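Local coordinates for protein probable 2-hydroxyhepta-2,4-diene-1,7-dioate isomerase (Thermus thermophilus, PDB 2DFU) that probably isomerises 2-hydroxyhepta-2,4-diene-1,7-dioate as a metal-binding member of the fumarylacetoacetate hydrolase family, at residues V51-Y57 against V225-P230; L72-P76 against M202-V206; T141-D145 against L242-V246; V144-A148 against V159-S163. All blocks are in the same frame, centred on the assembly; numbering follows the deposited sequence.

Contact 1. Residues V51-Y57 against V225-P230; sequences VCVGRNY and VLTGTP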
loop_
_atom_site.group_PDB
_atom_site.type_symbol
_atom_site.label_atom_id
_atom_site.label_comp_id
_atom_site.label_asym_id
_atom_site.label_seq_id
_atom_site.Cartn_x
_atom_site.Cartn_y
_atom_site.Cartn_z
ATOM N N VAL A 51 -4.870 -5.180 -2.421
ATOM C CA VAL A 51 -5.045 -6.336 -1.545
ATOM C C VAL A 51 -5.163 -7.608 -2.378
ATOM O O VAL A 51 -5.961 -7.675 -3.314
ATOM C CB VAL A 51 -6.307 -6.165 -0.668
ATOM C CG1 VAL A 51 -6.375 -7.262 0.367
ATOM C CG2 VAL A 51 -6.285 -4.800 0.011
ATOM N N CYS A 52 -4.375 -8.625 -2.041
ATOM C CA CYS A 52 -4.400 -9.855 -2.821
ATOM C C CYS A 52 -4.742 -11.103 -2.027
ATOM O O CYS A 52 -4.378 -11.235 -0.864
ATOM C CB CYS A 52 -3.051 -10.049 -3.501
ATOM S SG CYS A 52 -2.333 -8.506 -4.098
ATOM N N VAL A 53 -5.434 -12.026 -2.686
ATOM C CA VAL A 53 -5.832 -13.283 -2.068
ATOM C C VAL A 53 -4.824 -14.372 -2.388
ATOM O O VAL A 53 -4.202 -14.365 -3.452
ATOM C CB VAL A 53 -7.225 -13.736 -2.569
ATOM C CG1 VAL A 53 -7.559 -15.120 -2.027
ATOM C CG2 VAL A 53 -8.283 -12.738 -2.119
ATOM N N GLY A 54 -4.649 -15.299 -1.453
ATOM C CA GLY A 54 -3.728 -16.394 -1.681
ATOM C C GLY A 54 -4.451 -17.499 -2.434
ATOM O O GLY A 54 -5.096 -17.255 -3.452
ATOM N N ARG A 55 -4.348 -18.720 -1.928
ATOM C CA ARG A 55 -5.002 -19.866 -2.547
ATOM C C ARG A 55 -6.494 -19.577 -2.666
ATOM O O ARG A 55 -7.127 -19.172 -1.692
ATOM C CB ARG A 55 -4.773 -21.100 -1.676
ATOM C CG ARG A 55 -5.348 -22.391 -2.210
ATOM C CD ARG A 55 -5.049 -23.516 -1.233
ATOM N NE ARG A 55 -5.616 -24.793 -1.652
ATOM C CZ ARG A 55 -5.612 -25.887 -0.894
ATOM N NH1 ARG A 55 -5.068 -25.851 0.317
ATOM N NH2 ARG A 55 -6.148 -27.014 -1.346
ATOM N N ASN A 56 -7.060 -19.764 -3.855
ATOM C CA ASN A 56 -8.485 -19.508 -4.022
ATOM C C ASN A 56 -9.179 -20.344 -5.093
ATOM O O ASN A 56 -10.363 -20.154 -5.367
ATOM C CB ASN A 56 -8.732 -18.022 -4.294
ATOM C CG ASN A 56 -10.171 -17.625 -4.027
ATOM O OD1 ASN A 56 -10.779 -18.103 -3.071
ATOM N ND2 ASN A 56 -10.722 -16.751 -4.862
ATOM N N TYR A 57 -8.451 -21.271 -5.699
ATOM C CA TYR A 57 -9.039 -22.130 -6.717
ATOM C C TYR A 57 -8.925 -23.603 -6.331
ATOM O O TYR A 57 -7.926 -24.028 -5.747
ATOM C CB TYR A 57 -8.365 -21.903 -8.075
ATOM C CG TYR A 57 -8.829 -20.663 -8.813
ATOM C CD1 TYR A 57 -8.399 -19.391 -8.434
ATOM C CD2 TYR A 57 -9.701 -20.766 -9.898
ATOM C CE1 TYR A 57 -8.825 -18.253 -9.124
ATOM C CE2 TYR A 57 -10.133 -19.640 -10.589
ATOM C CZ TYR A 57 -9.692 -18.386 -10.200
ATOM O OH TYR A 57 -10.114 -17.273 -10.893
ATOM N N VAL A 225 -8.203 -5.260 -5.929
ATOM C CA VAL A 225 -8.199 -6.497 -5.150
ATOM C C VAL A 225 -8.000 -7.650 -6.120
ATOM O O VAL A 225 -8.719 -7.743 -7.119
ATOM C CB VAL A 225 -9.544 -6.694 -4.395
ATOM C CG1 VAL A 225 -9.545 -8.025 -3.660
ATOM C CG2 VAL A 225 -9.770 -5.543 -3.408
ATOM N N LEU A 226 -7.011 -8.503 -5.849
ATOM C CA LEU A 226 -6.732 -9.659 -6.704
ATOM C C LEU A 226 -7.437 -10.875 -6.109
ATOM O O LEU A 226 -7.440 -11.064 -4.892
ATOM C CB LEU A 226 -5.224 -9.918 -6.799
ATOM C CG LEU A 226 -4.331 -8.746 -7.231
ATOM C CD1 LEU A 226 -2.940 -9.282 -7.583
ATOM C CD2 LEU A 226 -4.925 -8.024 -8.424
ATOM N N THR A 227 -8.017 -11.709 -6.966
ATOM C CA THR A 227 -8.777 -12.865 -6.504
ATOM C C THR A 227 -8.147 -14.263 -6.579
ATOM O O THR A 227 -8.867 -15.263 -6.635
ATOM C CB THR A 227 -10.126 -12.903 -7.233
ATOM O OG1 THR A 227 -9.906 -13.089 -8.637
ATOM C CG2 THR A 227 -10.866 -11.592 -7.033
ATOM N N GLY A 228 -6.822 -14.358 -6.570
ATOM C CA GLY A 228 -6.201 -15.675 -6.629
ATOM C C GLY A 228 -5.939 -16.185 -8.038
ATOM O O GLY A 228 -6.443 -15.630 -9.013
ATOM N N THR A 229 -5.164 -17.259 -8.154
ATOM C CA THR A 229 -4.821 -17.800 -9.464
ATOM C C THR A 229 -5.058 -19.308 -9.585
ATOM O O THR A 229 -4.914 -20.046 -8.615
ATOM C CB THR A 229 -3.332 -17.488 -9.796
ATOM O OG1 THR A 229 -3.069 -17.776 -11.173
ATOM C CG2 THR A 229 -2.401 -18.318 -8.919
ATOM N N PRO A 230 -5.439 -19.778 -10.785
ATOM C CA PRO A 230 -5.695 -21.203 -11.040
ATOM C C PRO A 230 -4.386 -21.993 -11.026
ATOM O O PRO A 230 -3.325 -21.441 -10.737
ATOM C CB PRO A 230 -6.329 -21.201 -12.432
ATOM C CG PRO A 230 -6.929 -19.824 -12.549
ATOM C CD PRO A 230 -5.862 -18.961 -11.935
HETATM O O HOH W 1 -3.889 -17.889 -6.027
HETATM O O HOH W 2 -8.692 -14.811 -9.977
#
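V51 and C52 run parallel to V225 and L226, then both chains leave their strands and stay together as loops. V51 O accepts from L226 N at 2.9 Å, and V53 N returns a bond to L226 O. C52 SG rests on L226 CD1. Past the strands, N56 ND2 reaches T227 O at 3.0 Å, a nearly straight bond (160°) lying close to the amide plane of N56; the other end of that amide, OD1, takes F204 N. G228 CA packs against N56 CB, so close that a CB on G228 would clash with it.

Y57 closes the contact. Y57 CB lies 4.0 Å from T229 O, and with CG beside its own backbone N (chi1 -79°) the ring is laid along T229 and P230. Y57 CD1 comes to 3.5 Å from T229 C, while CE1 approaches G228 O. CE2 and CZ meet P230 CG, which sits 3.8 Å from the Y57 ring centroid in a CH-pi contact over one face, shifted toward the rim. At the tip, Y57 OH meets a water in the ring plane at 3.0 Å. That water also bonds G228 O and T227 OG1, whose stronger partner is L117 O. The whole is a parallel strand pair of the fumarylacetoacetate hydrolase fold, continued by two loops that pack at its C-terminal end.

Contact 2. Residues L72-P76 against M202-V206; sequences LPKEP and MIFSV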
loop_
_atom_site.group_PDB
_atom_site.type_symbol
_atom_site.label_atom_id
_atom_site.label_comp_id
_atom_site.label_asym_id
_atom_site.label_seq_id
_atom_site.Cartn_x
_atom_site.Cartn_y
_atom_site.Cartn_z
ATOM N N LEU A 72 -7.565 -26.779 2.464
ATOM C CA LEU A 72 -8.261 -25.569 2.029
ATOM C C LEU A 72 -8.444 -24.605 3.195
ATOM O O LEU A 72 -8.933 -24.992 4.255
ATOM C CB LEU A 72 -9.636 -25.918 1.444
ATOM C CG LEU A 72 -9.699 -26.777 0.177
ATOM C CD1 LEU A 72 -11.154 -27.022 -0.201
ATOM C CD2 LEU A 72 -8.964 -26.081 -0.954
ATOM N N PRO A 73 -8.060 -23.329 3.009
ATOM C CA PRO A 73 -8.188 -22.319 4.064
ATOM C C PRO A 73 -9.630 -22.037 4.486
ATOM O O PRO A 73 -10.565 -22.203 3.702
ATOM C CB PRO A 73 -7.504 -21.096 3.452
ATOM C CG PRO A 73 -7.782 -21.259 1.993
ATOM C CD PRO A 73 -7.509 -22.730 1.780
ATOM N N LYS A 74 -9.789 -21.614 5.738
ATOM C CA LYS A 74 -11.095 -21.290 6.309
ATOM C C LYS A 74 -11.450 -19.839 5.996
ATOM O O LYS A 74 -12.618 -19.498 5.812
ATOM C CB LYS A 74 -11.062 -21.492 7.827
ATOM C CG LYS A 74 -9.902 -20.771 8.515
ATOM C CD LYS A 74 -10.022 -20.791 10.038
ATOM C CE LYS A 74 -11.068 -19.801 10.551
ATOM N NZ LYS A 74 -12.461 -20.119 10.118
ATOM N N GLU A 75 -10.428 -18.990 5.958
ATOM C CA GLU A 75 -10.600 -17.573 5.651
ATOM C C GLU A 75 -9.652 -17.232 4.510
ATOM O O GLU A 75 -8.631 -17.897 4.318
ATOM C CB GLU A 75 -10.247 -16.695 6.856
ATOM C CG GLU A 75 -11.040 -16.972 8.117
ATOM C CD GLU A 75 -10.779 -15.942 9.206
ATOM O OE1 GLU A 75 -9.596 -15.639 9.470
ATOM O OE2 GLU A 75 -11.757 -15.441 9.802
ATOM N N PRO A 76 -9.977 -16.191 3.732
ATOM C CA PRO A 76 -9.101 -15.809 2.620
ATOM C C PRO A 76 -7.734 -15.364 3.145
ATOM O O PRO A 76 -7.659 -14.537 4.047
ATOM C CB PRO A 76 -9.855 -14.653 1.966
ATOM C CG PRO A 76 -11.293 -14.924 2.315
ATOM C CD PRO A 76 -11.200 -15.371 3.748
ATOM N N MET A 202 -14.051 -20.829 -7.423
ATOM C CA MET A 202 -13.363 -20.073 -6.381
ATOM C C MET A 202 -13.787 -20.560 -5.003
ATOM O O MET A 202 -14.967 -20.806 -4.758
ATOM C CB MET A 202 -13.674 -18.576 -6.480
ATOM C CG MET A 202 -12.843 -17.796 -7.491
ATOM S SD MET A 202 -13.247 -16.029 -7.401
ATOM C CE MET A 202 -12.242 -15.357 -8.785
ATOM N N ILE A 203 -12.818 -20.696 -4.107
ATOM C CA ILE A 203 -13.099 -21.123 -2.744
ATOM C C ILE A 203 -13.889 -19.999 -2.088
ATOM O O ILE A 203 -14.891 -20.234 -1.406
ATOM C CB ILE A 203 -11.794 -21.368 -1.977
ATOM C CG1 ILE A 203 -11.019 -22.504 -2.655
ATOM C CG2 ILE A 203 -12.091 -21.669 -0.514
ATOM C CD1 ILE A 203 -9.654 -22.774 -2.063
ATOM N N PHE A 204 -13.429 -18.771 -2.313
ATOM C CA PHE A 204 -14.090 -17.584 -1.781
ATOM C C PHE A 204 -14.517 -16.749 -2.973
ATOM O O PHE A 204 -13.706 -16.453 -3.856
ATOM C CB PHE A 204 -13.125 -16.771 -0.919
ATOM C CG PHE A 204 -12.527 -17.549 0.208
ATOM C CD1 PHE A 204 -13.305 -17.928 1.294
ATOM C CD2 PHE A 204 -11.190 -17.933 0.169
ATOM C CE1 PHE A 204 -12.763 -18.681 2.326
ATOM C CE2 PHE A 204 -10.632 -18.690 1.198
ATOM C CZ PHE A 204 -11.421 -19.065 2.280
ATOM N N SER A 205 -15.790 -16.381 -3.012
ATOM C CA SER A 205 -16.293 -15.567 -4.104
ATOM C C SER A 205 -15.734 -14.147 -3.979
ATOM O O SER A 205 -15.211 -13.752 -2.930
ATOM C CB SER A 205 -17.821 -15.510 -4.063
ATOM O OG SER A 205 -18.266 -14.667 -3.007
ATOM N N VAL A 206 -15.852 -13.379 -5.053
ATOM C CA VAL A 206 -15.385 -12.001 -5.045
ATOM C C VAL A 206 -16.129 -11.227 -3.960
ATOM O O VAL A 206 -15.530 -10.463 -3.206
ATOM C CB VAL A 206 -15.626 -11.334 -6.415
ATOM C CG1 VAL A 206 -15.320 -9.841 -6.339
ATOM C CG2 VAL A 206 -14.762 -12.015 -7.467
#
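F204 pushes its flat ring into a hollow made by the loop P73-P76, and P76 is the bump that fits over it. P76 CG stands 3.6 Å from the centroid of the F204 ring, near the ring normal, in a CH-pi contact over the centre of one face. The opposite face is taken by I203 CG2 of its own segment, so the ring is clamped between a proline and an isoleucine methyl. With CG anti to its carbonyl carbon (chi1 -57°), the ring reaches across to the loop, and F204 CZ comes to 3.4 Å from E75 C. K74 O lies at the ring edge near its plane, 3.6 Å from F204 CE1, while P73 CG touches F204 CE2 at 3.9 Å. Beside this, the L72 and I203 side chains meet aslant, CD2 of L72 touching CD1 of I203 at 3.6 Å. An alanine in place of F204 would probably leave a gap against P76 CG and beside the P73-E75 backbone. No hydrogen bond joins 72-76 to 202-206, so the fit between them rests on shape. Behind them runs helix 206-214, with S205 at its N-cap, I209 against F204 and Y212 against E75 and P76.

Contact 3. Residues T141-D145 against L242-V246; sequences TVAVD and LEVAV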
loop_
_atom_site.group_PDB
_atom_site.type_symbol
_atom_site.label_atom_id
_atom_site.label_comp_id
_atom_site.label_asym_id
_atom_site.label_seq_id
_atom_site.Cartn_x
_atom_site.Cartn_y
_atom_site.Cartn_z
ATOM N N THR A 141 -10.962 -6.247 -14.090
ATOM C CA THR A 141 -9.876 -6.175 -15.047
ATOM C C THR A 141 -9.003 -7.407 -14.866
ATOM O O THR A 141 -9.343 -8.303 -14.097
ATOM C CB THR A 141 -9.060 -4.853 -14.880
ATOM O OG1 THR A 141 -8.156 -4.714 -15.983
ATOM C CG2 THR A 141 -8.277 -4.843 -13.567
ATOM N N VAL A 142 -7.885 -7.461 -15.570
ATOM C CA VAL A 142 -7.010 -8.621 -15.493
ATOM C C VAL A 142 -5.660 -8.246 -14.904
ATOM O O VAL A 142 -5.233 -7.098 -14.999
ATOM C CB VAL A 142 -6.789 -9.220 -16.901
ATOM C CG1 VAL A 142 -6.126 -10.576 -16.800
ATOM C CG2 VAL A 142 -8.126 -9.317 -17.633
ATOM N N ALA A 143 -4.988 -9.218 -14.299
ATOM C CA ALA A 143 -3.681 -8.960 -13.714
ATOM C C ALA A 143 -2.781 -10.171 -13.780
ATOM O O ALA A 143 -3.230 -11.295 -13.996
ATOM C CB ALA A 143 -3.829 -8.542 -12.261
ATOM N N VAL A 144 -1.493 -9.920 -13.614
ATOM C CA VAL A 144 -0.513 -10.982 -13.547
ATOM C C VAL A 144 0.187 -10.698 -12.224
ATOM O O VAL A 144 0.831 -9.663 -12.067
ATOM C CB VAL A 144 0.534 -10.915 -14.672
ATOM C CG1 VAL A 144 1.651 -11.893 -14.372
ATOM C CG2 VAL A 144 -0.101 -11.237 -16.002
ATOM N N ASP A 145 0.031 -11.598 -11.266
ATOM C CA ASP A 145 0.663 -11.435 -9.967
ATOM C C ASP A 145 2.071 -12.021 -10.072
ATOM O O ASP A 145 2.269 -13.219 -9.871
ATOM C CB ASP A 145 -0.178 -12.164 -8.903
ATOM C CG ASP A 145 0.493 -12.217 -7.535
ATOM O OD1 ASP A 145 1.547 -11.575 -7.345
ATOM O OD2 ASP A 145 -0.040 -12.910 -6.641
ATOM N N LEU A 242 3.604 -12.892 -22.265
ATOM C CA LEU A 242 2.476 -13.333 -21.458
ATOM C C LEU A 242 1.146 -12.710 -21.895
ATOM O O LEU A 242 1.021 -11.532 -22.208
ATOM C CB LEU A 242 2.726 -12.990 -19.998
ATOM C CG LEU A 242 3.730 -13.913 -19.326
ATOM C CD1 LEU A 242 5.165 -13.433 -19.525
ATOM C CD2 LEU A 242 3.530 -13.987 -17.817
ATOM N N GLU A 243 0.150 -13.582 -21.901
ATOM C CA GLU A 243 -1.192 -13.168 -22.253
ATOM C C GLU A 243 -2.187 -13.774 -21.265
ATOM O O GLU A 243 -2.270 -14.976 -21.106
ATOM C CB GLU A 243 -1.440 -13.759 -23.642
ATOM C CG GLU A 243 -2.695 -13.258 -24.344
ATOM C CD GLU A 243 -2.723 -13.867 -25.736
ATOM O OE1 GLU A 243 -3.806 -14.096 -26.258
ATOM O OE2 GLU A 243 -1.651 -14.158 -26.273
ATOM N N VAL A 244 -2.927 -12.901 -20.557
ATOM C CA VAL A 244 -3.983 -13.441 -19.712
ATOM C C VAL A 244 -5.362 -13.030 -20.211
ATOM O O VAL A 244 -5.707 -11.855 -20.242
ATOM C CB VAL A 244 -3.791 -12.950 -18.275
ATOM C CG1 VAL A 244 -4.843 -13.586 -17.362
ATOM C CG2 VAL A 244 -2.412 -13.325 -17.778
ATOM N N ALA A 245 -6.163 -13.981 -20.668
ATOM C CA ALA A 245 -7.468 -13.660 -21.212
ATOM C C ALA A 245 -8.571 -14.022 -20.227
ATOM O O ALA A 245 -8.608 -15.132 -19.697
ATOM C CB ALA A 245 -7.673 -14.391 -22.526
ATOM N N VAL A 246 -9.454 -13.061 -19.975
ATOM C CA VAL A 246 -10.575 -13.258 -19.070
ATOM C C VAL A 246 -11.819 -12.975 -19.890
ATOM O O VAL A 246 -11.991 -11.872 -20.413
ATOM C CB VAL A 246 -10.509 -12.287 -17.870
ATOM C CG1 VAL A 246 -11.770 -12.417 -17.020
ATOM C CG2 VAL A 246 -9.285 -12.596 -17.025
#
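V142 and V144 meet L242, V244 and V246 where two beta sheets of the fumarylacetoacetate hydrolase fold pack face to face. Strand 137-148 belongs to one sheet and strand 241-246 to the other, which also holds strands 184-189 and 250-259. The local strand axes pass 7.6 Å apart at their closest and run roughly antiparallel, at 147°. No hydrogen bond crosses the gap, so what joins the sheets here is purely apolar. T141 and A143, like E243 and A245, point away from this interface, beside residues of neighbouring strands such as L170 and T251.

V244 sits between the two valines opposite and gives one methyl to each. V244 CG2 approaches V144 CG2 at 3.6 Å. Further along, V142 and V246 lie alongside with their side chains running in opposite senses, CG2 of V142 at 3.5 Å from CG2 of V246. L242 is a looser neighbour, its CD2 lying 4.4 Å from V144 CG1. V142 points CG1 away from its own backbone N (chi1 -168°), which drives that methyl into V244. There the packing is tightest, a methyl pair pressed closer than normal carbon-carbon packing: V142 CG1 and V244 CG1 are 3.3 Å apart.

Contact 4. Residues V144-A148 against V159-S163; sequences VDITA and VRAKS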
loop_
_atom_site.group_PDB
_atom_site.type_symbol
_atom_site.label_atom_id
_atom_site.label_comp_id
_atom_site.label_asym_id
_atom_site.label_seq_id
_atom_site.Cartn_x
_atom_site.Cartn_y
_atom_site.Cartn_z
ATOM N N VAL A 144 -1.493 -9.920 -13.614
ATOM C CA VAL A 144 -0.513 -10.982 -13.547
ATOM C C VAL A 144 0.187 -10.698 -12.224
ATOM O O VAL A 144 0.831 -9.663 -12.067
ATOM C CB VAL A 144 0.534 -10.915 -14.672
ATOM C CG1 VAL A 144 1.651 -11.893 -14.372
ATOM C CG2 VAL A 144 -0.101 -11.237 -16.002
ATOM N N ASP A 145 0.031 -11.598 -11.266
ATOM C CA ASP A 145 0.663 -11.435 -9.967
ATOM C C ASP A 145 2.071 -12.021 -10.072
ATOM O O ASP A 145 2.269 -13.219 -9.871
ATOM C CB ASP A 145 -0.178 -12.164 -8.903
ATOM C CG ASP A 145 0.493 -12.217 -7.535
ATOM O OD1 ASP A 145 1.547 -11.575 -7.345
ATOM O OD2 ASP A 145 -0.040 -12.910 -6.641
ATOM N N ILE A 146 3.039 -11.181 -10.430
ATOM C CA ILE A 146 4.425 -11.627 -10.550
ATOM C C ILE A 146 4.946 -12.013 -9.161
ATOM O O ILE A 146 4.805 -11.250 -8.202
ATOM C CB ILE A 146 5.315 -10.520 -11.141
ATOM C CG1 ILE A 146 4.837 -10.166 -12.554
ATOM C CG2 ILE A 146 6.774 -10.977 -11.159
ATOM C CD1 ILE A 146 5.091 -11.255 -13.587
ATOM N N THR A 147 5.560 -13.191 -9.064
ATOM C CA THR A 147 6.053 -13.697 -7.788
ATOM C C THR A 147 7.499 -14.209 -7.787
ATOM O O THR A 147 7.882 -15.024 -8.631
ATOM C CB THR A 147 5.157 -14.869 -7.300
ATOM O OG1 THR A 147 3.789 -14.448 -7.259
ATOM C CG2 THR A 147 5.589 -15.339 -5.934
ATOM N N ALA A 148 8.295 -13.742 -6.831
ATOM C CA ALA A 148 9.667 -14.214 -6.705
ATOM C C ALA A 148 9.603 -15.260 -5.587
ATOM O O ALA A 148 9.673 -14.928 -4.402
ATOM C CB ALA A 148 10.594 -13.075 -6.333
ATOM N N VAL A 159 7.253 -8.983 0.883
ATOM C CA VAL A 159 7.423 -7.666 0.294
ATOM C C VAL A 159 8.171 -7.688 -1.040
ATOM O O VAL A 159 7.625 -7.250 -2.056
ATOM C CB VAL A 159 8.108 -6.693 1.263
ATOM C CG1 VAL A 159 8.228 -5.323 0.619
ATOM C CG2 VAL A 159 7.286 -6.587 2.539
ATOM N N ARG A 160 9.403 -8.184 -1.084
ATOM C CA ARG A 160 10.030 -8.181 -2.396
ATOM C C ARG A 160 9.578 -9.364 -3.239
ATOM O O ARG A 160 9.789 -9.386 -4.447
ATOM C CB ARG A 160 11.562 -8.106 -2.316
ATOM C CG ARG A 160 12.251 -9.173 -1.549
ATOM C CD ARG A 160 13.750 -8.909 -1.546
ATOM N NE ARG A 160 14.428 -9.885 -0.708
ATOM C CZ ARG A 160 15.727 -10.148 -0.753
ATOM N NH1 ARG A 160 16.518 -9.504 -1.602
ATOM N NH2 ARG A 160 16.232 -11.071 0.052
ATOM N N ALA A 161 8.919 -10.331 -2.609
ATOM C CA ALA A 161 8.428 -11.487 -3.347
ATOM C C ALA A 161 7.228 -11.114 -4.215
ATOM O O ALA A 161 7.062 -11.636 -5.315
ATOM C CB ALA A 161 8.027 -12.599 -2.383
ATOM N N LYS A 162 6.410 -10.193 -3.718
ATOM C CA LYS A 162 5.193 -9.781 -4.408
ATOM C C LYS A 162 5.084 -8.296 -4.754
ATOM O O LYS A 162 4.326 -7.921 -5.652
ATOM C CB LYS A 162 3.979 -10.144 -3.544
ATOM C CG LYS A 162 3.754 -11.634 -3.300
ATOM C CD LYS A 162 3.084 -12.286 -4.507
ATOM C CE LYS A 162 2.575 -13.687 -4.174
ATOM N NZ LYS A 162 1.975 -14.359 -5.365
ATOM N N SER A 163 5.829 -7.453 -4.051
ATOM C CA SER A 163 5.712 -6.023 -4.269
ATOM C C SER A 163 6.901 -5.282 -4.880
ATOM O O SER A 163 7.038 -4.068 -4.700
ATOM C CB SER A 163 5.310 -5.358 -2.953
ATOM O OG SER A 163 4.806 -4.054 -3.179
#
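A148 N donates to A161 O at 2.9 Å, almost straight (167°), tying the end of strand 137-148 to helix 159-162. Just before it, T147 CA makes a CA-H...O contact with the same oxygen, A161 O, at 3.4 Å. The side chains then meet around the amine of K162. This lysine bends at its second torsion (chi2 -80°) and runs extended from there, carrying NZ between D145 and T147. K162 NZ forms a salt bridge with D145 OD2 at 2.8 Å, coming from above the carboxylate plane. K162 NZ also donates to T147 OG1 at 2.6 Å, and that hydroxyl in turn donates a long bond to D145 O, 3.3 Å from T147 OG1. K162 CD lies beside D145 OD1, the two 3.3 Å apart, while OD1 has its own salt bridge to K81. A methionine in place of K162 would probably leave D145 OD2 without its positive mate and T147 OG1 without a donor. E114 and E116 also crowd D145, so the two lysines are likely to offset a dense cluster of negative charge; such a cluster of acids is consistent with the metal binding expected of this family.

How the contacts relate
Contacts 1 and 2 are neighbours, their centres 9 Å apart, and N56 stitches them together: besides the bond from its side-chain amide, N56 O takes I203 N at 2.8 Å. Contacts 3 and 4 follow one another along strand 137-148 and share V144 and D145, V144 facing the other sheet and D145 bonding K162 through its carboxylate. Contact 1 reaches both through L226, whose CD2 lies 4.0 Å from A143 CB and CD1 4.2 Å from D145 CB. The acidic cluster, a plausible metal site, is built on D145 within contact 4, with L226 of contact 1 packing against that residue, whereas contact 2 is peripheral, its centre about 21 Å from that of contact 4.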